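Local coordinates for CysQ, sulfite synthesis pathway protein (PDB 3B8B) that probably removes the 3'-phosphate of adenosine 3',5'-bisphosphate, with magnesium, to give AMP, as a member of the inositol monophosphatase superfamily, at residues A[136-140]-A[141-145]; A[203-206]-A[207-211]; A[251-254]-A[255-259]. All blocks are in the same frame, centred on the assembly; numbering follows the deposited sequence.

Interaction 1. Residues A[136-140]-A[141-145]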
ATOM      1  N   VAL A 136      -2.280   0.415   5.960  1.00 18.87           N
ATOM      2  CA  VAL A 136      -2.618  -0.987   5.868  1.00 19.55           C
ATOM      3  C   VAL A 136      -2.581  -1.369   4.405  1.00 19.60           C
ATOM      4  O   VAL A 136      -3.172  -0.688   3.563  1.00 19.06           O
ATOM      5  CB  VAL A 136      -4.040  -1.287   6.443  1.00 20.28           C
ATOM      6  CG1 VAL A 136      -4.314  -2.811   6.344  1.00 20.65           C
ATOM      7  CG2 VAL A 136      -4.142  -0.813   7.893  1.00 24.65           C
ATOM      8  N   ILE A 137      -1.877  -2.462   4.113  1.00 19.19           N
ATOM      9  CA  ILE A 137      -1.927  -3.094   2.796  1.00 18.82           C
ATOM     10  C   ILE A 137      -2.325  -4.540   2.981  1.00 18.52           C
ATOM     11  O   ILE A 137      -1.715  -5.247   3.799  1.00 19.28           O
ATOM     12  CB  ILE A 137      -0.562  -3.019   2.102  1.00 18.76           C
ATOM     13  CG1 ILE A 137      -0.251  -1.563   1.786  1.00 19.29           C
ATOM     14  CG2 ILE A 137      -0.482  -3.915   0.839  1.00 18.46           C
ATOM     15  CD1 ILE A 137       1.207  -1.344   1.239  1.00 19.52           C
ATOM     16  N   TYR A 138      -3.356  -4.958   2.256  1.00 17.92           N
ATOM     17  CA  TYR A 138      -3.792  -6.350   2.274  1.00 18.18           C
ATOM     18  C   TYR A 138      -3.636  -6.941   0.886  1.00 18.47           C
ATOM     19  O   TYR A 138      -4.026  -6.317  -0.109  1.00 20.15           O
ATOM     20  CB  TYR A 138      -5.239  -6.486   2.751  1.00 18.63           C
ATOM     21  CG  TYR A 138      -5.677  -7.930   2.951  1.00 18.00           C
ATOM     22  CD1 TYR A 138      -4.909  -8.826   3.715  1.00 18.76           C
ATOM     23  CD2 TYR A 138      -6.872  -8.409   2.409  1.00 18.08           C
ATOM     24  CE1 TYR A 138      -5.324 -10.130   3.896  1.00 19.53           C
ATOM     25  CE2 TYR A 138      -7.265  -9.707   2.587  1.00 19.15           C
ATOM     26  CZ  TYR A 138      -6.514 -10.554   3.337  1.00 19.10           C
ATOM     27  OH  TYR A 138      -6.951 -11.848   3.530  1.00 19.39           O
ATOM     28  N   VAL A 139      -3.020  -8.123   0.827  1.00 18.84           N
ATOM     29  CA  VAL A 139      -2.774  -8.852  -0.414  1.00 18.94           C
ATOM     30  C   VAL A 139      -3.742 -10.048  -0.418  1.00 18.97           C
ATOM     31  O   VAL A 139      -3.464 -11.087   0.193  1.00 18.75           O
ATOM     32  CB  VAL A 139      -1.318  -9.372  -0.499  1.00 19.37           C
ATOM     33  CG1 VAL A 139      -1.058  -9.905  -1.916  1.00 19.89           C
ATOM     34  CG2 VAL A 139      -0.315  -8.260  -0.127  1.00 18.94           C
ATOM     35  N   PRO A 140      -4.941  -9.862  -1.001  1.00 19.31           N
ATOM     36  CA  PRO A 140      -5.979 -10.882  -0.775  1.00 19.30           C
ATOM     37  C   PRO A 140      -5.644 -12.310  -1.215  1.00 19.36           C
ATOM     38  O   PRO A 140      -5.992 -13.274  -0.518  1.00 20.13           O
ATOM     39  CB  PRO A 140      -7.189 -10.325  -1.535  1.00 19.81           C
ATOM     40  CG  PRO A 140      -6.976  -8.867  -1.585  1.00 20.03           C
ATOM     41  CD  PRO A 140      -5.479  -8.705  -1.757  1.00 20.27           C
ATOM     42  N   VAL A 141      -4.994 -12.477  -2.361  1.00 18.81           N
ATOM     43  CA  VAL A 141      -4.656 -13.833  -2.825  1.00 19.18           C
ATOM     44  C   VAL A 141      -3.734 -14.582  -1.847  1.00 19.56           C
ATOM     45  O   VAL A 141      -3.910 -15.767  -1.610  1.00 21.08           O
ATOM     46  CB  VAL A 141      -4.045 -13.799  -4.240  1.00 18.20           C
ATOM     47  CG1 VAL A 141      -3.529 -15.212  -4.640  1.00 18.45           C
ATOM     48  CG2 VAL A 141      -5.112 -13.283  -5.263  1.00 19.20           C
ATOM     49  N   LYS A 142      -2.784 -13.854  -1.282  1.00 20.12           N
ATOM     50  CA  LYS A 142      -1.762 -14.401  -0.397  1.00 21.89           C
ATOM     51  C   LYS A 142      -2.131 -14.393   1.088  1.00 22.02           C
ATOM     52  O   LYS A 142      -1.375 -14.941   1.905  1.00 22.25           O
ATOM     53  CB  LYS A 142      -0.470 -13.602  -0.575  1.00 22.46           C
ATOM     54  CG  LYS A 142       0.091 -13.580  -1.980  1.00 25.43           C
ATOM     55  CD  LYS A 142       1.433 -13.002  -2.022  1.00 26.71           C
ATOM     56  CE  LYS A 142       2.424 -13.945  -1.401  1.00 31.67           C
ATOM     57  NZ  LYS A 142       3.742 -13.634  -1.910  1.00 37.15           N
ATOM     58  N   LYS A 143      -3.251 -13.737   1.420  1.00 21.57           N
ATOM     59  CA  LYS A 143      -3.737 -13.553   2.792  0.50 21.24           C
ATOM     60  C   LYS A 143      -2.633 -12.956   3.666  1.00 21.84           C
ATOM     61  O   LYS A 143      -2.407 -13.376   4.811  1.00 23.46           O
ATOM     62  CB  LYS A 143      -4.291 -14.864   3.348  0.50 20.98           C
ATOM     63  CG  LYS A 143      -5.525 -15.330   2.601  0.50 17.88           C
ATOM     64  CD  LYS A 143      -5.198 -16.119   1.339  0.50 17.52           C
ATOM     65  CE  LYS A 143      -6.458 -16.389   0.482  0.50 18.86           C
ATOM     66  NZ  LYS A 143      -6.145 -17.170  -0.731  0.50 15.44           N
ATOM     67  N   GLU A 144      -1.950 -11.959   3.104  1.00 20.90           N
ATOM     68  CA  GLU A 144      -0.851 -11.263   3.778  0.50 21.31           C
ATOM     69  C   GLU A 144      -1.278  -9.826   4.071  1.00 20.79           C
ATOM     70  O   GLU A 144      -1.742  -9.126   3.173  1.00 20.36           O
ATOM     71  CB  GLU A 144       0.427 -11.365   2.914  0.50 21.50           C
ATOM     72  CG  GLU A 144       1.002 -12.813   3.040  0.50 21.81           C
ATOM     73  CD  GLU A 144       2.370 -13.101   2.457  0.50 24.70           C
ATOM     74  OE1 GLU A 144       2.971 -12.240   1.807  0.50 27.83           O
ATOM     75  OE2 GLU A 144       2.825 -14.251   2.676  0.50 26.34           O
ATOM     76  N   LEU A 145      -1.138  -9.414   5.328  1.00 20.05           N
ATOM     77  CA  LEU A 145      -1.565  -8.117   5.796  1.00 20.39           C
ATOM     78  C   LEU A 145      -0.355  -7.395   6.373  1.00 20.35           C
ATOM     79  O   LEU A 145       0.358  -7.952   7.177  1.00 21.61           O
ATOM     80  CB  LEU A 145      -2.613  -8.310   6.910  1.00 20.63           C
ATOM     81  CG  LEU A 145      -3.128  -7.044   7.580  1.00 21.42           C
ATOM     82  CD1 LEU A 145      -4.073  -6.313   6.619  1.00 22.02           C
ATOM     83  CD2 LEU A 145      -3.792  -7.346   8.943  1.00 21.03           C
TER
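The β hairpin of strands 131-139 and 144-149 turns over at this contact, where V139 and E144 are the last hydrogen-bonded antiparallel pair before the loop P140-K143. The firm bond of the pair is V139 N to E144 O, 2.9 Å long and nearly straight (167° at the hydrogen), whereas the return bond from E144 N to V139 O is weak. The same V139 carbonyl oxygen also takes a weak bond from K142 N. Two weak bonds thus converge on V139 O, and K143 N adds another weak one to P140 O. K143 and E144 both face V139, and K143 has the left-handed backbone (phi 53°) that admits the extra residue.

The next pair, Y138 with L145, is non-hydrogen-bonded and carries the packing on its face of the sheet. The Y138 ring runs along the returning strand: CD1 comes within 3.2 Å of E144 O, and OH within 3.7 Å of K143 CA. It reaches this course because CG stands anti to the backbone N (chi1 -173°). P140 N lies over one face of the ring, 4.2 Å above its plane and displaced toward the rim. The phenol OH is engaged by I160 O, and the K143 backbone bonds to I160 as well, so two points of the turn meet the same residue. L145 CD1 slots between V136 and the tyrosine, 3.5 Å from V136 CG1 and 3.9 Å from Y138 CD1. On the V139 face, the V139 and K142 side chains lie side by side and point the same way, V139 CG1 3.9 Å from K142 CG. Helix 20-43 packs against V136 and Y138, while I137 and V139 meet helix 225-232. Two residues opposite V139 and a left-handed K143 define a G1 β bulge closing an antiparallel hairpin.

Interaction 2. Residues A[203-206]-A[207-211]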
ATOM      1  N   GLU A 203      14.476   2.088 -15.744  1.00 18.64           N
ATOM      2  CA  GLU A 203      15.479   1.142 -16.226  0.50 18.63           C
ATOM      3  C   GLU A 203      16.873   1.773 -16.197  1.00 18.57           C
ATOM      4  O   GLU A 203      17.869   1.122 -15.900  1.00 18.75           O
ATOM      5  CB  GLU A 203      15.145   0.674 -17.636  0.50 19.75           C
ATOM      6  CG  GLU A 203      15.885  -0.593 -18.030  0.50 21.81           C
ATOM      7  CD  GLU A 203      15.244  -1.836 -17.444  0.50 24.10           C
ATOM      8  OE1 GLU A 203      14.084  -2.142 -17.800  0.50 25.49           O
ATOM      9  OE2 GLU A 203      15.898  -2.500 -16.615  0.50 30.33           O
ATOM     10  N   THR A 204      16.941   3.066 -16.506  1.00 17.43           N
ATOM     11  CA  THR A 204      18.215   3.781 -16.486  1.00 17.43           C
ATOM     12  C   THR A 204      18.793   3.822 -15.061  1.00 17.13           C
ATOM     13  O   THR A 204      19.985   3.604 -14.866  1.00 17.85           O
ATOM     14  CB  THR A 204      18.029   5.205 -17.069  1.00 16.59           C
ATOM     15  OG1 THR A 204      17.754   5.101 -18.476  1.00 17.01           O
ATOM     16  CG2 THR A 204      19.344   6.067 -16.916  1.00 16.70           C
ATOM     17  N   TYR A 205      17.950   4.116 -14.087  1.00 17.78           N
ATOM     18  CA  TYR A 205      18.373   4.148 -12.690  1.00 18.91           C
ATOM     19  C   TYR A 205      18.830   2.745 -12.252  1.00 19.41           C
ATOM     20  O   TYR A 205      19.890   2.588 -11.669  1.00 19.58           O
ATOM     21  CB  TYR A 205      17.276   4.644 -11.791  1.00 20.91           C
ATOM     22  CG  TYR A 205      17.738   4.861 -10.381  1.00 22.16           C
ATOM     23  CD1 TYR A 205      18.438   5.984 -10.038  1.00 26.15           C
ATOM     24  CD2 TYR A 205      17.464   3.937  -9.397  1.00 24.48           C
ATOM     25  CE1 TYR A 205      18.858   6.185  -8.760  1.00 27.68           C
ATOM     26  CE2 TYR A 205      17.881   4.135  -8.113  1.00 25.58           C
ATOM     27  CZ  TYR A 205      18.591   5.247  -7.805  1.00 27.62           C
ATOM     28  OH  TYR A 205      19.023   5.454  -6.522  1.00 30.51           O
ATOM     29  N   ILE A 206      18.042   1.743 -12.601  1.00 19.68           N
ATOM     30  CA  ILE A 206      18.430   0.346 -12.251  1.00 20.32           C
ATOM     31  C   ILE A 206      19.767  -0.057 -12.898  1.00 20.35           C
ATOM     32  O   ILE A 206      20.626  -0.707 -12.254  1.00 19.75           O
ATOM     33  CB  ILE A 206      17.283  -0.626 -12.580  1.00 20.33           C
ATOM     34  CG1 ILE A 206      16.105  -0.389 -11.640  1.00 20.22           C
ATOM     35  CG2 ILE A 206      17.764  -2.115 -12.446  1.00 21.61           C
ATOM     36  CD1 ILE A 206      14.832  -1.139 -11.999  1.00 22.67           C
ATOM     37  N   ALA A 207      19.987   0.320 -14.165  1.00 19.87           N
ATOM     38  CA  ALA A 207      21.251   0.062 -14.829  1.00 21.33           C
ATOM     39  C   ALA A 207      22.405   0.680 -14.035  1.00 21.59           C
ATOM     40  O   ALA A 207      23.462   0.053 -13.883  1.00 22.17           O
ATOM     41  CB  ALA A 207      21.228   0.575 -16.303  1.00 21.03           C
ATOM     42  N   ASP A 208      22.212   1.897 -13.549  1.00 22.15           N
ATOM     43  CA  ASP A 208      23.232   2.540 -12.736  0.50 22.71           C
ATOM     44  C   ASP A 208      23.457   1.823 -11.397  1.00 22.61           C
ATOM     45  O   ASP A 208      24.623   1.659 -10.964  1.00 23.60           O
ATOM     46  CB  ASP A 208      22.876   3.998 -12.475  0.50 23.47           C
ATOM     47  CG  ASP A 208      24.083   4.814 -12.087  0.50 25.90           C
ATOM     48  OD1 ASP A 208      25.116   4.699 -12.773  0.50 29.31           O
ATOM     49  OD2 ASP A 208      23.985   5.547 -11.082  0.50 32.49           O
ATOM     50  N   LEU A 209      22.373   1.396 -10.752  1.00 22.00           N
ATOM     51  CA  LEU A 209      22.491   0.597  -9.501  1.00 22.40           C
ATOM     52  C   LEU A 209      23.313  -0.660  -9.790  1.00 22.23           C
ATOM     53  O   LEU A 209      24.156  -1.073  -8.983  1.00 22.01           O
ATOM     54  CB  LEU A 209      21.134   0.183  -8.944  1.00 22.31           C
ATOM     55  CG  LEU A 209      20.225   1.220  -8.298  1.00 24.50           C
ATOM     56  CD1 LEU A 209      18.867   0.624  -7.999  1.00 24.59           C
ATOM     57  CD2 LEU A 209      20.892   1.866  -7.063  1.00 29.07           C
ATOM     58  N   LYS A 210      23.053  -1.280 -10.932  1.00 21.92           N
ATOM     59  CA  LYS A 210      23.729  -2.540 -11.286  1.00 22.52           C
ATOM     60  C   LYS A 210      25.215  -2.322 -11.487  1.00 23.68           C
ATOM     61  O   LYS A 210      26.026  -3.200 -11.194  1.00 24.12           O
ATOM     62  CB  LYS A 210      23.108  -3.160 -12.529  1.00 22.18           C
ATOM     63  CG  LYS A 210      21.711  -3.741 -12.306  1.00 21.95           C
ATOM     64  CD  LYS A 210      21.052  -4.077 -13.614  1.00 21.72           C
ATOM     65  CE  LYS A 210      19.869  -4.997 -13.434  1.00 21.17           C
ATOM     66  NZ  LYS A 210      19.245  -5.350 -14.769  1.00 21.01           N
ATOM     67  N   LYS A 211      25.576  -1.149 -11.997  1.00 24.63           N
ATOM     68  CA  LYS A 211      26.982  -0.787 -12.163  1.00 27.63           C
ATOM     69  C   LYS A 211      27.641  -0.456 -10.815  1.00 26.89           C
ATOM     70  O   LYS A 211      28.814  -0.773 -10.613  1.00 28.57           O
ATOM     71  CB  LYS A 211      27.098   0.400 -13.127  1.00 27.71           C
ATOM     72  CG  LYS A 211      28.512   0.665 -13.562  1.00 31.79           C
ATOM     73  CD  LYS A 211      28.658   1.959 -14.366  1.00 32.23           C
ATOM     74  CE  LYS A 211      30.150   2.283 -14.585  1.00 35.85           C
ATOM     75  NZ  LYS A 211      31.014   1.035 -14.667  1.00 40.22           N
TER
HETATM   76  O   HOH W   1      18.821  -2.713 -16.067  1.00 47.72           O
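The Y205 ring and L209, one helical turn further on, cross obliquely. Y205 CE2 is 3.6 Å from L209 CD1, and the phenolic end continues past the other methyl, with Y205 OH 4.1 Å from L209 CD2. The ring also meets that of F241, the two planes inclined at about 55°, so the ring touches both L209 and F241. Its first torsion, chi1 -172°, sets CG opposite the backbone N and beside the carbonyl carbon, which carries the ring along the helix toward L209. With an alanine here, the methyls of L209 would probably lose their aromatic neighbour and F241 its ring partner, leaving a gap on this side of the helix.

A second i to i+4 pair, I206 and K210, is formed by aliphatic parts. I206 CG2 touches K210 CE at 3.7 Å, and the lysine chain, extended beyond CG, starts out over the backbone with its CG 3.2 Å from I206 O. Both residues rest on L218 of strand 216-220. At the tip, water 1 accepts from K210 NZ at 3.0 Å and donates to E203 OE2, although E203 has an alternative conformer, which makes this bridge doubtful. A sulfate ion lies about 5 Å from the K210 side chain.

The backbone evidence is regular: A207 N, D208 N, L209 N and K210 N donate to E203 O, T204 O, Y205 O and I206 O in turn, the longest being D208 N to T204 O at 3.1 Å. This is an α-helix with one side packed inward and one facing solvent, the connecting helix of the β-α-β unit between parallel strands 189-193 and 216-220.

Interaction 3. Residues A[251-254]-A[255-259]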
ATOM      1  N   ALA A 251      -0.290   4.235   1.930  1.00 18.68           N
ATOM      2  CA  ALA A 251      -0.315   3.173   2.922  1.00 18.45           C
ATOM      3  C   ALA A 251       1.074   2.551   3.107  1.00 18.62           C
ATOM      4  O   ALA A 251       1.558   2.403   4.234  1.00 18.18           O
ATOM      5  CB  ALA A 251      -1.368   2.099   2.546  1.00 18.34           C
ATOM      6  N   GLY A 252       1.704   2.195   1.994  1.00 18.30           N
ATOM      7  CA  GLY A 252       3.029   1.602   2.038  1.00 18.15           C
ATOM      8  C   GLY A 252       4.054   2.544   2.644  1.00 17.39           C
ATOM      9  O   GLY A 252       4.978   2.120   3.347  1.00 18.14           O
ATOM     10  N   HIS A 253       3.886   3.826   2.394  1.00 17.81           N
ATOM     11  CA  HIS A 253       4.784   4.861   2.902  1.00 18.32           C
ATOM     12  C   HIS A 253       4.706   4.918   4.434  1.00 17.90           C
ATOM     13  O   HIS A 253       5.725   4.994   5.105  1.00 18.32           O
ATOM     14  CB  HIS A 253       4.408   6.175   2.215  1.00 17.78           C
ATOM     15  CG  HIS A 253       5.341   7.308   2.456  1.00 19.26           C
ATOM     16  ND1 HIS A 253       5.225   8.477   1.754  1.00 18.96           N
ATOM     17  CD2 HIS A 253       6.381   7.472   3.307  1.00 18.03           C
ATOM     18  CE1 HIS A 253       6.159   9.328   2.153  1.00 18.60           C
ATOM     19  NE2 HIS A 253       6.875   8.744   3.102  1.00 18.65           N
ATOM     20  N   ALA A 254       3.501   4.832   5.009  1.00 18.54           N
ATOM     21  CA  ALA A 254       3.386   4.773   6.461  1.00 18.73           C
ATOM     22  C   ALA A 254       4.104   3.544   7.017  1.00 18.93           C
ATOM     23  O   ALA A 254       4.783   3.609   8.044  1.00 18.78           O
ATOM     24  CB  ALA A 254       1.902   4.768   6.879  1.00 17.81           C
ATOM     25  N   ILE A 255       3.916   2.425   6.334  1.00 18.50           N
ATOM     26  CA  ILE A 255       4.520   1.163   6.720  1.00 19.25           C
ATOM     27  C   ILE A 255       6.046   1.281   6.655  1.00 18.75           C
ATOM     28  O   ILE A 255       6.769   0.940   7.600  1.00 18.94           O
ATOM     29  CB  ILE A 255       3.935  -0.003   5.893  1.00 18.73           C
ATOM     30  CG1 ILE A 255       2.457  -0.212   6.276  1.00 19.26           C
ATOM     31  CG2 ILE A 255       4.756  -1.283   6.098  1.00 20.50           C
ATOM     32  CD1 ILE A 255       1.651  -0.930   5.166  1.00 19.87           C
ATOM     33  N   ALA A 256       6.528   1.809   5.548  1.00 18.38           N
ATOM     34  CA  ALA A 256       7.966   2.014   5.378  1.00 18.83           C
ATOM     35  C   ALA A 256       8.559   2.868   6.507  1.00 18.49           C
ATOM     36  O   ALA A 256       9.583   2.509   7.121  1.00 18.97           O
ATOM     37  CB  ALA A 256       8.196   2.656   4.014  1.00 18.35           C
ATOM     38  N   ARG A 257       7.930   3.992   6.802  1.00 18.30           N
ATOM     39  CA  ARG A 257       8.438   4.876   7.850  1.00 18.71           C
ATOM     40  C   ARG A 257       8.548   4.185   9.204  1.00 18.37           C
ATOM     41  O   ARG A 257       9.550   4.323   9.913  1.00 18.56           O
ATOM     42  CB  ARG A 257       7.590   6.135   7.949  1.00 18.94           C
ATOM     43  CG  ARG A 257       7.890   7.118   6.836  1.00 19.62           C
ATOM     44  CD  ARG A 257       6.912   8.306   6.769  1.00 21.71           C
ATOM     45  NE  ARG A 257       6.790   9.026   8.025  1.00 23.54           N
ATOM     46  CZ  ARG A 257       7.463  10.119   8.360  1.00 26.80           C
ATOM     47  NH1 ARG A 257       8.394  10.650   7.557  1.00 28.86           N
ATOM     48  NH2 ARG A 257       7.214  10.675   9.552  1.00 28.73           N
ATOM     49  N   ALA A 258       7.522   3.420   9.552  1.00 18.47           N
ATOM     50  CA  ALA A 258       7.489   2.755  10.855  1.00 18.77           C
ATOM     51  C   ALA A 258       8.510   1.598  10.952  1.00 18.99           C
ATOM     52  O   ALA A 258       8.873   1.178  12.060  1.00 19.68           O
ATOM     53  CB  ALA A 258       6.088   2.276  11.187  1.00 18.66           C
ATOM     54  N   ALA A 259       8.988   1.143   9.792  1.00 18.93           N
ATOM     55  CA  ALA A 259      10.047   0.130   9.661  1.00 19.02           C
ATOM     56  C   ALA A 259      11.469   0.707   9.539  1.00 18.75           C
ATOM     57  O   ALA A 259      12.435  -0.043   9.413  1.00 20.34           O
ATOM     58  CB  ALA A 259       9.731  -0.778   8.429  1.00 18.25           C
TER
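Backbone hydrogen bonds tie A251-A254 to the next turn of helix 246-258: I255 N, A256 N, R257 N and A258 N donate to A251 O, G252 O, H253 O and A254 O. The A256 N to G252 O bond is the shortest, at 2.7 Å, and that of I255 N to A251 O the longest, at 3.2 Å. Near A259 the helix ends, where A259 N makes weak bonds to I255 O and A256 O.

Van der Waals contacts come chiefly from I255 and from the pair H253 and R257. I255 lays CG1 back along the helix, 3.4 Å from A251 O, and its side chain also meets Y146 and A148 of strand 144-149. H253 and R257 cross, with R257 CD 3.6 Å from H253 CD2 and 3.7 Å from H253 NE2; the imidazole and guanidinium planes stand 70° apart. The methylene arm, rather than the charged group, therefore approaches the imidazole. A bend at chi3 (54°) turns the guanidinium off the line of the arm.

Polar ends converge outside the helix. E262 accepts H253 NE2 at OE1 and forms a salt bridge from OE2 to R257 NH1, while H253 ND1 bonds to Y274 OH. With both imidazole nitrogens bonded, rotation of the ring is probably restricted, and the shared carboxylate probably keeps the two basic residues compatible and would favour a proton on H253 NE2.

In the fold
Along the chain the three contacts follow in series: the hairpin turn 136-145, the helix segment 203-211, then the helix segment 251-259. Interactions 1 and 3 are neighbours, their centres 15 Å apart, and they touch: I137 CD1 packs on G252 CA at 3.6 Å, joining the six-stranded mixed sheet to helix 246-258. Both lie near the predicted magnesium site: the I137 side chain is about 8 Å from that of D108, and the A251 side chain about 8 Å from those of D105 and D248. Interaction 2 stands apart, with its centre 30 Å from interaction 1 and 25 Å from interaction 3, on the peripheral two-stranded parallel unit. Interactions 1 and 3 thus pack sheet against helix close to the probable metal site.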